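Local structure of putative sugar isomerase (Parabacteroides distasonis, 3LMZ) at residues His166-Gly171 and Lys191-Ser196. The protein is a putative sugar isomerase with a xylose isomerase-like TIM barrel, whose actual substrate and reaction are not established. Sequence-based numbering, arbitrary orientation.
Sequences HDLRNG and KDVTDS
At the C-terminal mouth of a xylose isomerase-like TIM barrel, His-166 and Lys-191 meet where helix 164-169 faces the end of strand 185-193, which runs parallel beside strand 158-163 that leads into the helix. Lys-191 NZ lies 3.6 Å from His-166 NE2 and approaches the ring obliquely, without a hydrogen bond. The lysine CB points toward the helix, and a bend at chi3 (67°) brings NZ up beside the ring. NZ forms salt bridges with Asp-163, Glu-231 and Glu-233, while His-166 NE2 bonds a citrate that probably came from the crystallisation liquor. On the other ring nitrogen, ND1, a weak bond arrives from Arg-169 NH1 (3.2 Å, 129°). Val-193 reaches the helix with both methyls: CG2 touches Leu-168 CD2 at 3.7 Å, and CG1 touches Arg-169 CD at 3.8 Å. Arg-169 continues past the valine to a salt bridge with Asp-137. Ser-196 CB packs on Leu-168 CG at 3.8 Å, and Val-7 of the second subunit lies against both residues. The helix closes in a Schellman motif at Gly-171. No hydrogen bond joins the segments: they meet by van der Waals contact, apolar in the middle, and the lysine and histidine ends find stronger partners outside. The citrate may mark a pocket at the barrel mouth, where TIM barrels usually carry their active sites.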
# COMPACT_ATOMS: atom_id res chain seq x y z
N HIS A 166 -2.97 13.28 -15.32
CA HIS A 166 -2.94 14.46 -16.18
C HIS A 166 -4.27 14.71 -16.90
O HIS A 166 -4.68 15.87 -17.06
CB HIS A 166 -1.81 14.39 -17.18
CG HIS A 166 -0.47 14.53 -16.55
ND1 HIS A 166 -0.25 15.41 -15.50
CD2 HIS A 166 0.72 13.94 -16.81
CE1 HIS A 166 1.02 15.35 -15.15
NE2 HIS A 166 1.63 14.46 -15.92
N ASP A 167 -4.96 13.66 -17.29
CA ASP A 167 -6.26 13.80 -17.92
C ASP A 167 -7.24 14.48 -16.94
O ASP A 167 -7.94 15.41 -17.32
CB ASP A 167 -6.77 12.43 -18.38
CG ASP A 167 -7.72 12.48 -19.60
OD1 ASP A 167 -7.46 13.21 -20.58
OD2 ASP A 167 -8.69 11.70 -19.53
N LEU A 168 -7.29 13.99 -15.70
CA LEU A 168 -8.22 14.53 -14.73
C LEU A 168 -7.85 15.99 -14.43
O LEU A 168 -8.72 16.84 -14.28
CB LEU A 168 -8.33 13.71 -13.47
CG LEU A 168 -9.50 14.03 -12.50
CD1 LEU A 168 -10.83 13.45 -12.96
CD2 LEU A 168 -9.22 13.54 -11.07
N ARG A 169 -6.55 16.29 -14.36
CA ARG A 169 -6.10 17.68 -14.10
C ARG A 169 -6.47 18.62 -15.24
O ARG A 169 -6.62 19.84 -14.98
CB ARG A 169 -4.62 17.75 -13.85
CG ARG A 169 -4.25 17.15 -12.49
CD ARG A 169 -2.72 17.14 -12.29
NE ARG A 169 -2.18 18.49 -12.35
CZ ARG A 169 -1.44 18.99 -13.35
NH1 ARG A 169 -1.08 18.25 -14.37
NH2 ARG A 169 -1.03 20.27 -13.30
N ASN A 170 -6.63 18.09 -16.45
CA ASN A 170 -7.14 18.89 -17.54
C ASN A 170 -8.67 19.05 -17.50
O ASN A 170 -9.23 19.68 -18.44
CB ASN A 170 -6.72 18.36 -18.92
CG ASN A 170 -6.55 19.48 -19.92
OD1 ASN A 170 -5.85 20.46 -19.66
ND2 ASN A 170 -7.21 19.34 -21.07
N GLY A 171 -9.35 18.55 -16.47
CA GLY A 171 -10.80 18.59 -16.41
C GLY A 171 -11.57 17.52 -17.20
O GLY A 171 -12.79 17.65 -17.44
N LYS A 191 -1.78 6.99 -11.42
CA LYS A 191 -1.31 7.95 -10.42
C LYS A 191 -2.59 8.58 -9.89
O LYS A 191 -3.69 8.39 -10.47
CB LYS A 191 -0.39 9.03 -11.04
CG LYS A 191 -1.04 9.77 -12.22
CD LYS A 191 -0.12 10.80 -12.87
CE LYS A 191 1.06 10.16 -13.55
NZ LYS A 191 1.80 11.20 -14.42
N ASP A 192 -2.44 9.26 -8.77
CA ASP A 192 -3.54 9.99 -8.20
C ASP A 192 -3.22 11.47 -8.04
O ASP A 192 -2.06 11.85 -7.95
CB ASP A 192 -3.94 9.39 -6.84
CG ASP A 192 -5.46 9.47 -6.53
OD1 ASP A 192 -6.19 10.26 -7.22
OD2 ASP A 192 -5.88 8.78 -5.51
N VAL A 193 -4.23 12.30 -7.98
CA VAL A 193 -4.12 13.77 -7.92
C VAL A 193 -5.12 14.33 -6.92
O VAL A 193 -6.19 13.75 -6.71
CB VAL A 193 -4.32 14.38 -9.37
CG1 VAL A 193 -3.13 13.96 -10.27
CG2 VAL A 193 -5.72 14.04 -9.97
N THR A 194 -4.86 15.55 -6.42
CA THR A 194 -5.67 16.14 -5.34
C THR A 194 -6.86 16.96 -5.87
O THR A 194 -7.75 17.30 -5.12
CB THR A 194 -4.82 17.02 -4.43
OG1 THR A 194 -4.28 18.10 -5.21
CG2 THR A 194 -3.65 16.21 -3.82
N ASP A 195 -6.87 17.23 -7.18
CA ASP A 195 -7.96 18.01 -7.76
C ASP A 195 -8.00 17.79 -9.25
O ASP A 195 -6.95 17.49 -9.86
CB ASP A 195 -7.81 19.53 -7.46
CG ASP A 195 -9.06 20.31 -7.72
OD1 ASP A 195 -10.17 19.74 -7.66
OD2 ASP A 195 -8.95 21.52 -7.98
N SER A 196 -9.18 17.94 -9.83
CA SER A 196 -9.39 17.89 -11.27
C SER A 196 -9.15 19.28 -11.92
O SER A 196 -10.00 19.81 -12.64
CB SER A 196 -10.83 17.41 -11.55
OG SER A 196 -11.79 18.19 -10.82